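Local coordinates for protein aminotransferase class I and II (Streptococcus suis 89/1591, PDB 3OP7) that probably transfers amino groups between amino acids and keto acids, using pyridoxal 5'-phosphate bound as a Schiff base to a lysine, at residues L98-E103 / D242-Y247; Y112-Q117 / N162-T167; M171-L176 / D203-I208. All coordinates share one frame; numbering follows the deposited sequence.

How the interactions relate
All three contacts belong to the large pyridoxal-phosphate domain and its mixed central sheet. Interaction 1 closes the widest loop of chain, and interactions 2 and 3 follow one another inside it. Interaction 2 joins the loops after strands 107-112 and 157-161, which are neighbours in the sheet. Its centre lies about 16 Å from that of interaction 3, and the two touch where Asn162 OD1 probably accepts a hydrogen bond from Met171 N. Interaction 1 packs helix 89-101 against helix 238-244, with its centre about 22 Å from that of interaction 2. These two both touch the second subunit, so cofactor site and dimer interface are built from adjoining parts.

Interaction 1 of 3, residues L98-E103 / D242-Y247; sequences LYSLIE and DILRDY
Ser100 is wedged between Leu244 and Tyr247, and the packing here is tight. Its CB lies 3.4 Å from Leu244 CD2, closer than usual for two carbons. Its OG sits 3.2 Å from Tyr247 CB and also lies near CG and CD2 at the start of the ring. The hydroxyl is turned back beside its own backbone N (chi1 -70°). There it is hydrogen-bonded to Leu96 O, one turn earlier in helix 89-101. One face of the Tyr247 ring looks onto Ser100 CA, which stands 4.3 Å above the plane and is displaced toward the rim. The Tyr247 hydroxyl reaches on to Gly1 N of the second subunit.

The other part of the contact is looser. Leu101 CD2 meets Ile243 CG2 at 3.8 Å, and these two side chains approach at a slant. Leu101 CG is 4.2 Å from Leu244 CD2, with the side chains at about a right angle. Ile243 is partly exposed on this side.

The contact joins the last turn of helix 89-101 to helix 238-244 and the residues that follow, in the large domain beside the dimer interface. No hydrogen bond links the two segments, so they are held by van der Waals packing, in which a hydroxyl already bonded within its helix lies against a tyrosine.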
loop_
_atom_site.group_PDB
_atom_site.type_symbol
_atom_site.label_atom_id
_atom_site.label_comp_id
_atom_site.label_asym_id
_atom_site.label_seq_id
_atom_site.Cartn_x
_atom_site.Cartn_y
_atom_site.Cartn_z
ATOM N N LEU A 98 -11.437 -5.566 0.241
ATOM C CA LEU A 98 -12.151 -5.648 1.509
ATOM C C LEU A 98 -12.518 -4.281 2.036
ATOM O O LEU A 98 -13.639 -4.025 2.479
ATOM C CB LEU A 98 -11.301 -6.475 2.502
ATOM C CG LEU A 98 -11.085 -7.933 2.052
ATOM C CD1 LEU A 98 -9.890 -8.557 2.772
ATOM C CD2 LEU A 98 -12.360 -8.753 2.300
ATOM N N TYR A 99 -11.578 -3.369 1.969
ATOM C CA TYR A 99 -11.835 -2.051 2.494
ATOM C C TYR A 99 -12.941 -1.330 1.690
ATOM O O TYR A 99 -13.768 -0.589 2.265
ATOM C CB TYR A 99 -10.534 -1.279 2.515
ATOM C CG TYR A 99 -10.431 -0.136 3.472
ATOM C CD1 TYR A 99 -11.220 -0.048 4.603
ATOM C CD2 TYR A 99 -9.555 0.888 3.233
ATOM C CE1 TYR A 99 -11.134 1.044 5.471
ATOM C CE2 TYR A 99 -9.454 1.969 4.109
ATOM C CZ TYR A 99 -10.236 2.029 5.223
ATOM O OH TYR A 99 -10.140 3.136 6.057
ATOM N N SER A 100 -12.977 -1.543 0.380
ATOM C CA SER A 100 -13.938 -0.887 -0.501
ATOM C C SER A 100 -15.337 -1.466 -0.288
ATOM O O SER A 100 -16.342 -0.712 -0.279
ATOM C CB SER A 100 -13.530 -1.083 -1.974
ATOM O OG SER A 100 -12.361 -0.351 -2.280
ATOM N N LEU A 101 -15.421 -2.788 -0.154
ATOM C CA LEU A 101 -16.702 -3.466 -0.254
ATOM C C LEU A 101 -17.361 -3.852 1.052
ATOM O O LEU A 101 -18.576 -4.041 1.077
ATOM C CB LEU A 101 -16.595 -4.711 -1.169
ATOM C CG LEU A 101 -16.160 -4.392 -2.600
ATOM C CD1 LEU A 101 -15.951 -5.728 -3.338
ATOM C CD2 LEU A 101 -17.158 -3.473 -3.335
ATOM N N ILE A 102 -16.593 -4.010 2.115
ATOM C CA ILE A 102 -17.138 -4.559 3.341
ATOM C C ILE A 102 -17.623 -3.435 4.237
ATOM O O ILE A 102 -16.885 -2.480 4.517
ATOM C CB ILE A 102 -16.121 -5.458 4.065
ATOM C CG1 ILE A 102 -15.797 -6.686 3.219
ATOM C CG2 ILE A 102 -16.646 -5.917 5.449
ATOM C CD1 ILE A 102 -17.017 -7.488 2.694
ATOM N N GLU A 103 -18.871 -3.556 4.690
ATOM C CA GLU A 103 -19.533 -2.573 5.555
ATOM C C GLU A 103 -19.777 -3.160 6.938
ATOM O O GLU A 103 -19.930 -4.378 7.082
ATOM C CB GLU A 103 -20.876 -2.189 4.965
ATOM C CG GLU A 103 -20.878 -1.937 3.497
ATOM C CD GLU A 103 -20.817 -0.507 3.127
ATOM O OE1 GLU A 103 -19.915 0.185 3.662
ATOM O OE2 GLU A 103 -21.688 -0.086 2.303
ATOM N N ASP A 242 -15.414 -0.670 -11.042
ATOM C CA ASP A 242 -15.804 0.754 -10.913
ATOM C C ASP A 242 -15.902 1.239 -9.471
ATOM O O ASP A 242 -15.631 2.418 -9.217
ATOM C CB ASP A 242 -17.153 1.029 -11.563
ATOM C CG ASP A 242 -17.056 1.318 -13.055
ATOM O OD1 ASP A 242 -15.950 1.645 -13.526
ATOM O OD2 ASP A 242 -18.112 1.240 -13.757
ATOM N N ILE A 243 -16.325 0.380 -8.543
ATOM C CA ILE A 243 -16.346 0.766 -7.128
ATOM C C ILE A 243 -14.932 0.953 -6.602
ATOM O O ILE A 243 -14.571 2.023 -6.058
ATOM C CB ILE A 243 -17.092 -0.247 -6.280
ATOM C CG1 ILE A 243 -18.582 -0.279 -6.630
ATOM C CG2 ILE A 243 -16.883 0.039 -4.813
ATOM C CD1 ILE A 243 -19.346 -1.450 -6.014
ATOM N N LEU A 244 -14.098 -0.042 -6.863
ATOM C CA LEU A 244 -12.728 -0.056 -6.299
ATOM C C LEU A 244 -11.918 1.161 -6.712
ATOM O O LEU A 244 -11.085 1.615 -5.966
ATOM C CB LEU A 244 -11.984 -1.316 -6.686
ATOM C CG LEU A 244 -12.611 -2.660 -6.321
ATOM C CD1 LEU A 244 -11.679 -3.887 -6.628
ATOM C CD2 LEU A 244 -13.102 -2.765 -4.900
ATOM N N ARG A 245 -12.148 1.662 -7.925
ATOM C CA ARG A 245 -11.333 2.750 -8.473
ATOM C C ARG A 245 -11.401 4.026 -7.650
ATOM O O ARG A 245 -10.524 4.884 -7.780
ATOM C CB ARG A 245 -11.793 3.132 -9.866
ATOM C CG ARG A 245 -11.507 2.170 -10.949
ATOM C CD ARG A 245 -11.777 2.902 -12.243
ATOM N NE ARG A 245 -11.093 2.218 -13.291
ATOM C CZ ARG A 245 -11.691 1.301 -14.025
ATOM N NH1 ARG A 245 -12.981 1.076 -13.833
ATOM N NH2 ARG A 245 -11.021 0.649 -14.959
ATOM N N ASP A 246 -12.447 4.158 -6.853
ATOM C CA ASP A 246 -12.662 5.350 -6.083
ATOM C C ASP A 246 -12.130 5.275 -4.646
ATOM O O ASP A 246 -12.372 6.201 -3.858
ATOM C CB ASP A 246 -14.143 5.699 -6.071
ATOM C CG ASP A 246 -14.647 6.218 -7.441
ATOM O OD1 ASP A 246 -13.865 6.852 -8.229
ATOM O OD2 ASP A 246 -15.841 5.980 -7.698
ATOM N N TYR A 247 -11.441 4.181 -4.313
ATOM C CA TYR A 247 -10.902 3.964 -2.959
ATOM C C TYR A 247 -9.386 3.768 -2.904
ATOM O O TYR A 247 -8.804 3.698 -1.815
ATOM C CB TYR A 247 -11.573 2.769 -2.299
ATOM C CG TYR A 247 -13.032 2.994 -2.075
ATOM C CD1 TYR A 247 -13.491 3.614 -0.907
ATOM C CD2 TYR A 247 -13.951 2.645 -3.048
ATOM C CE1 TYR A 247 -14.836 3.857 -0.729
ATOM C CE2 TYR A 247 -15.280 2.870 -2.882
ATOM C CZ TYR A 247 -15.727 3.479 -1.724
ATOM O OH TYR A 247 -17.083 3.726 -1.605
#

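Interaction 2 of 3, residues Y112-Q117 / N162-T167; sequences YPTYQQ and NANNPT
Asn164 grips the 112-117 loop with both ends of its amide. Its ND2 donates to Pro113 O at 3.1 Å, and the bond is almost straight, 175° at the hydrogen. The acceptor lies in the amide plane, while the donor is tilted slightly from the carbonyl plane of Pro113. Its OD1 accepts from Thr114 OG1 at 2.8 Å. Thr114 OG1 lies trans to its own backbone N (chi1 -172°), and this turns the hydroxyl to the amide. The two bonds go to consecutive residues of the loop.

Asn165 adds two looser contacts. Thr114 CA makes a CA-H...O contact of 3.3 Å with Asn165 O. Asn165 ND2 comes obliquely to the Tyr115 ring, 3.8 Å from CD1, with ring and amide planes 42° apart.

The two loops follow parallel neighbouring strands of the sheet, 107-112 and 157-161. In fold type I aminotransferases such loops line the cofactor site, and here Asn165 ND2 hydrogen-bonds to O3 of the modified lysine at position 222, the pyridine hydroxyl oxygen. The asparagine followed by proline and threonine matches the familiar NPT stretch of the family.

Further out, Asn165 OD1 accepts from Arg347 NH1, so both ends of the amide are bonded. Its backbone N donates to Asn161 OD1, which holds the loop. The peptide bonds before Pro113, Ala163 and Pro166 are all cis. The Tyr115 side chain lies about 5 Å from an unidentified bound molecule, and it packs on Ile253 of the second subunit.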
loop_
_atom_site.group_PDB
_atom_site.type_symbol
_atom_site.label_atom_id
_atom_site.label_comp_id
_atom_site.label_asym_id
_atom_site.label_seq_id
_atom_site.Cartn_x
_atom_site.Cartn_y
_atom_site.Cartn_z
ATOM N N TYR A 112 -10.402 -20.961 6.582
ATOM C CA TYR A 112 -9.673 -20.832 7.839
ATOM C C TYR A 112 -9.010 -22.139 8.227
ATOM O O TYR A 112 -9.643 -23.220 8.149
ATOM C CB TYR A 112 -10.594 -20.369 8.982
ATOM C CG TYR A 112 -9.818 -19.988 10.207
ATOM C CD1 TYR A 112 -9.245 -18.719 10.302
ATOM C CD2 TYR A 112 -9.601 -20.887 11.250
ATOM C CE1 TYR A 112 -8.497 -18.334 11.384
ATOM C CE2 TYR A 112 -8.857 -20.492 12.377
ATOM C CZ TYR A 112 -8.297 -19.221 12.418
ATOM O OH TYR A 112 -7.542 -18.774 13.495
ATOM N N PRO A 113 -7.722 -22.075 8.615
ATOM C CA PRO A 113 -6.782 -20.987 8.494
ATOM C C PRO A 113 -6.525 -20.659 7.057
ATOM O O PRO A 113 -6.722 -21.472 6.172
ATOM C CB PRO A 113 -5.454 -21.568 9.048
ATOM C CG PRO A 113 -5.696 -22.804 9.484
ATOM C CD PRO A 113 -7.120 -23.211 9.319
ATOM N N THR A 114 -6.136 -19.423 6.822
ATOM C CA THR A 114 -5.788 -18.981 5.508
ATOM C C THR A 114 -4.930 -17.730 5.684
ATOM O O THR A 114 -4.562 -17.383 6.797
ATOM C CB THR A 114 -7.050 -18.609 4.666
ATOM O OG1 THR A 114 -6.636 -18.367 3.333
ATOM C CG2 THR A 114 -7.797 -17.349 5.208
ATOM N N TYR A 115 -4.635 -17.027 4.611
ATOM C CA TYR A 115 -3.886 -15.753 4.727
ATOM C C TYR A 115 -4.616 -14.726 5.601
ATOM O O TYR A 115 -5.808 -14.458 5.403
ATOM C CB TYR A 115 -3.620 -15.199 3.329
ATOM C CG TYR A 115 -2.450 -14.238 3.305
ATOM C CD1 TYR A 115 -1.181 -14.687 3.571
ATOM C CD2 TYR A 115 -2.614 -12.903 3.001
ATOM C CE1 TYR A 115 -0.097 -13.844 3.555
ATOM C CE2 TYR A 115 -1.549 -12.076 2.940
ATOM C CZ TYR A 115 -0.277 -12.530 3.248
ATOM O OH TYR A 115 0.846 -11.686 3.232
ATOM N N GLN A 116 -3.941 -14.182 6.612
ATOM C CA GLN A 116 -4.649 -13.479 7.699
ATOM C C GLN A 116 -5.467 -12.262 7.265
ATOM O O GLN A 116 -6.448 -11.918 7.895
ATOM C CB GLN A 116 -3.665 -13.110 8.838
ATOM C CG GLN A 116 -4.315 -12.487 10.066
ATOM C CD GLN A 116 -3.352 -12.275 11.221
ATOM O OE1 GLN A 116 -2.210 -12.752 11.184
ATOM N NE2 GLN A 116 -3.813 -11.583 12.264
ATOM N N GLN A 117 -5.073 -11.618 6.170
ATOM C CA GLN A 117 -5.848 -10.489 5.652
ATOM C C GLN A 117 -7.332 -10.851 5.475
ATOM O O GLN A 117 -8.215 -10.014 5.696
ATOM C CB GLN A 117 -5.330 -10.073 4.289
ATOM C CG GLN A 117 -4.032 -9.229 4.293
ATOM C CD GLN A 117 -3.739 -8.711 2.915
ATOM O OE1 GLN A 117 -3.520 -9.490 1.999
ATOM N NE2 GLN A 117 -3.724 -7.367 2.762
ATOM N N ASN A 162 -6.531 -19.721 -3.006
ATOM C CA ASN A 162 -6.476 -20.878 -3.887
ATOM C C ASN A 162 -5.257 -20.749 -4.824
ATOM O O ASN A 162 -5.291 -19.949 -5.766
ATOM C CB ASN A 162 -7.756 -20.985 -4.717
ATOM C CG ASN A 162 -8.060 -22.428 -5.150
ATOM O OD1 ASN A 162 -7.746 -23.412 -4.413
ATOM N ND2 ASN A 162 -8.619 -22.583 -6.353
ATOM N N ALA A 163 -4.185 -21.530 -4.614
ATOM C CA ALA A 163 -4.010 -22.467 -3.479
ATOM C C ALA A 163 -3.880 -21.813 -2.135
ATOM O O ALA A 163 -3.564 -20.629 -2.065
ATOM C CB ALA A 163 -2.772 -23.344 -3.742
ATOM N N ASN A 164 -4.048 -22.573 -1.045
ATOM C CA ASN A 164 -4.136 -21.948 0.285
ATOM C C ASN A 164 -2.771 -21.794 0.960
ATOM O O ASN A 164 -1.924 -22.629 0.809
ATOM C CB ASN A 164 -5.031 -22.796 1.207
ATOM C CG ASN A 164 -5.484 -22.013 2.462
ATOM O OD1 ASN A 164 -5.480 -20.767 2.496
ATOM N ND2 ASN A 164 -5.870 -22.737 3.492
ATOM N N ASN A 165 -2.582 -20.717 1.710
ATOM C CA ASN A 165 -1.435 -20.518 2.610
ATOM C C ASN A 165 -1.979 -20.804 4.012
ATOM O O ASN A 165 -2.792 -20.009 4.519
ATOM C CB ASN A 165 -0.956 -19.057 2.475
ATOM C CG ASN A 165 0.281 -18.746 3.294
ATOM O OD1 ASN A 165 0.548 -19.360 4.289
ATOM N ND2 ASN A 165 1.010 -17.706 2.882
ATOM N N PRO A 166 -1.467 -21.850 4.701
ATOM C CA PRO A 166 -0.161 -22.523 4.543
ATOM C C PRO A 166 -0.086 -23.868 3.872
ATOM O O PRO A 166 1.012 -24.392 3.664
ATOM C CB PRO A 166 0.271 -22.657 6.006
ATOM C CG PRO A 166 -1.050 -23.073 6.683
ATOM C CD PRO A 166 -2.115 -22.283 5.961
ATOM N N THR A 167 -1.237 -24.471 3.552
ATOM C CA THR A 167 -1.287 -25.867 3.149
ATOM C C THR A 167 -0.857 -26.211 1.735
ATOM O O THR A 167 -0.402 -27.330 1.479
ATOM C CB THR A 167 -2.727 -26.418 3.294
ATOM O OG1 THR A 167 -3.589 -25.700 2.394
ATOM C CG2 THR A 167 -3.202 -26.303 4.756
#

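Interaction 3 of 3, residues M171-L176 / D203-I208; sequences MDRTYL and DVPSII. With EDO (1,2-ethanediol), chain K.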
loop_
_atom_site.group_PDB
_atom_site.type_symbol
_atom_site.label_atom_id
_atom_site.label_comp_id
_atom_site.label_asym_id
_atom_site.label_seq_id
_atom_site.Cartn_x
_atom_site.Cartn_y
_atom_site.Cartn_z
HETATM N N MSE A 171 -8.487 -25.999 -4.575
HETATM C CA MSE A 171 -9.820 -26.366 -5.053
HETATM C C MSE A 171 -9.831 -26.403 -6.553
HETATM O O MSE A 171 -9.613 -25.387 -7.206
HETATM C CB MSE A 171 -10.859 -25.341 -4.612
HETATM C CG MSE A 171 -10.989 -25.175 -3.116
HETATM SE SE MSE A 171 -11.904 -23.506 -2.626
HETATM C CE MSE A 171 -12.057 -23.861 -0.726
ATOM N N ASP A 172 -10.182 -27.531 -7.111
ATOM C CA ASP A 172 -10.238 -27.628 -8.561
ATOM C C ASP A 172 -11.572 -27.091 -9.113
ATOM O O ASP A 172 -12.446 -26.616 -8.366
ATOM C CB ASP A 172 -9.920 -29.052 -9.029
ATOM C CG ASP A 172 -10.958 -30.078 -8.628
ATOM O OD1 ASP A 172 -12.053 -29.750 -8.141
ATOM O OD2 ASP A 172 -10.667 -31.255 -8.831
ATOM N N ARG A 173 -11.728 -27.171 -10.420
ATOM C CA ARG A 173 -12.929 -26.684 -11.083
ATOM C C ARG A 173 -14.207 -27.303 -10.532
ATOM O O ARG A 173 -15.149 -26.598 -10.295
ATOM C CB ARG A 173 -12.877 -26.972 -12.592
ATOM C CG ARG A 173 -14.164 -26.589 -13.355
ATOM C CD ARG A 173 -14.023 -26.856 -14.856
ATOM N NE ARG A 173 -13.087 -25.919 -15.485
ATOM C CZ ARG A 173 -13.395 -24.697 -15.922
ATOM N NH1 ARG A 173 -14.603 -24.180 -15.785
ATOM N NH2 ARG A 173 -12.469 -23.986 -16.511
ATOM N N THR A 174 -14.241 -28.616 -10.378
ATOM C CA THR A 174 -15.464 -29.295 -9.898
ATOM C C THR A 174 -15.884 -28.731 -8.517
ATOM O O THR A 174 -17.061 -28.448 -8.275
ATOM C CB THR A 174 -15.256 -30.790 -9.808
ATOM O OG1 THR A 174 -14.904 -31.284 -11.112
ATOM C CG2 THR A 174 -16.540 -31.526 -9.342
ATOM N N TYR A 175 -14.913 -28.608 -7.626
ATOM C CA TYR A 175 -15.125 -27.973 -6.331
ATOM C C TYR A 175 -15.583 -26.532 -6.400
ATOM O O TYR A 175 -16.561 -26.156 -5.738
ATOM C CB TYR A 175 -13.843 -28.043 -5.503
ATOM C CG TYR A 175 -14.055 -27.714 -4.044
ATOM C CD1 TYR A 175 -14.204 -26.420 -3.616
ATOM C CD2 TYR A 175 -14.098 -28.735 -3.089
ATOM C CE1 TYR A 175 -14.416 -26.136 -2.254
ATOM C CE2 TYR A 175 -14.269 -28.439 -1.752
ATOM C CZ TYR A 175 -14.461 -27.147 -1.357
ATOM O OH TYR A 175 -14.653 -26.882 -0.034
ATOM N N LEU A 176 -14.855 -25.701 -7.161
ATOM C CA LEU A 176 -15.197 -24.314 -7.336
ATOM C C LEU A 176 -16.603 -24.074 -7.901
ATOM O O LEU A 176 -17.259 -23.101 -7.525
ATOM C CB LEU A 176 -14.170 -23.572 -8.233
ATOM C CG LEU A 176 -12.760 -23.405 -7.672
ATOM C CD1 LEU A 176 -11.761 -22.898 -8.742
ATOM C CD2 LEU A 176 -12.695 -22.468 -6.435
ATOM N N ASP A 203 -7.163 -29.137 -12.945
ATOM C CA ASP A 203 -7.832 -28.056 -13.639
ATOM C C ASP A 203 -8.245 -27.008 -12.600
ATOM O O ASP A 203 -9.189 -27.214 -11.843
ATOM C CB ASP A 203 -9.053 -28.611 -14.379
ATOM C CG ASP A 203 -9.848 -27.550 -15.113
ATOM O OD1 ASP A 203 -9.433 -26.369 -15.190
ATOM O OD2 ASP A 203 -10.914 -27.902 -15.619
ATOM N N VAL A 204 -7.520 -25.900 -12.544
ATOM C CA VAL A 204 -7.774 -24.925 -11.514
ATOM C C VAL A 204 -8.027 -23.561 -12.144
ATOM O O VAL A 204 -7.114 -22.714 -12.225
ATOM C CB VAL A 204 -6.648 -24.860 -10.451
ATOM C CG1 VAL A 204 -7.077 -24.052 -9.287
ATOM C CG2 VAL A 204 -6.325 -26.204 -9.895
ATOM N N PRO A 205 -9.293 -23.303 -12.524
ATOM C CA PRO A 205 -9.637 -22.000 -13.038
ATOM C C PRO A 205 -9.556 -20.953 -11.941
ATOM O O PRO A 205 -9.656 -21.270 -10.746
ATOM C CB PRO A 205 -11.091 -22.178 -13.497
ATOM C CG PRO A 205 -11.636 -23.283 -12.622
ATOM C CD PRO A 205 -10.470 -24.201 -12.478
ATOM N N SER A 206 -9.353 -19.712 -12.355
ATOM C CA SER A 206 -9.576 -18.543 -11.485
ATOM C C SER A 206 -11.055 -18.430 -11.135
ATOM O O SER A 206 -11.932 -18.788 -11.932
ATOM C CB SER A 206 -9.127 -17.270 -12.177
ATOM O OG SER A 206 -9.449 -16.124 -11.382
ATOM N N ILE A 207 -11.326 -17.906 -9.950
ATOM C CA ILE A 207 -12.704 -17.617 -9.543
ATOM C C ILE A 207 -13.449 -16.823 -10.574
ATOM O O ILE A 207 -14.609 -17.071 -10.853
ATOM C CB ILE A 207 -12.798 -16.957 -8.120
ATOM C CG1 ILE A 207 -14.181 -17.175 -7.518
ATOM C CG2 ILE A 207 -12.410 -15.456 -8.063
ATOM C CD1 ILE A 207 -14.606 -18.647 -7.318
ATOM N N ILE A 208 -12.780 -15.847 -11.173
ATOM C CA ILE A 208 -13.464 -15.022 -12.152
ATOM C C ILE A 208 -13.790 -15.737 -13.478
ATOM O O ILE A 208 -14.625 -15.253 -14.243
ATOM C CB ILE A 208 -12.638 -13.766 -12.410
ATOM C CG1 ILE A 208 -13.539 -12.657 -12.966
ATOM C CG2 ILE A 208 -11.423 -14.121 -13.254
ATOM C CD1 ILE A 208 -12.835 -11.324 -13.171
HETATM C C1 EDO K . -10.482 -21.149 -18.331
HETATM O O1 EDO K . -11.919 -21.195 -18.288
HETATM C C2 EDO K . -9.896 -22.022 -17.223
HETATM O O2 EDO K . -8.652 -21.534 -16.684
HETATM O O HOH W 1 -9.065 -31.294 -11.787
#
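Arg173 and Asp203 join the start of helix 173-184 to the loop before helix 207-210 in the large domain of this fold type I enzyme, in a partly buried contact. Asp172 is the N-cap of the first helix, and its OD1 accepts from Tyr175 N at 3.1 Å. The next residue ties the helix start to the loop, because Arg173 N donates to Asp203 O.

The Arg173 side chain then crosses Pro205 at about a right angle. CB packs on Pro205 CD at 3.7 Å. CG is trans to the backbone N (chi1 175°), and CD passes Asp203 OD2. The chain bends at chi3 (-70°), which brings NE to the carboxylate. NE meets Asp203 OD2 at 2.9 Å in a salt bridge on the syn side, with the oxygen near the guanidinium plane but NE well out of the carboxylate plane. Pro205 CG covers one face of the guanidinium near its centre. NH1 has a second acid, Glu177. NH2 reaches a 1,2-ethanediol, probably from the crystallisation liquor, through a weak bond.

Deeper in, Leu176 and Pro205 meet tip to tip, CD1 to CG at 3.9 Å. Leu176 CD1 also lies 3.3 Å from Pro205 O, and Ile207 CD1 lies further off beside Leu176 CD2. A water at the outer edge accepts from Asp203 N and donates weakly to Asp172 OD2. Val204 CG1 rests 3.5 Å from Met171 O.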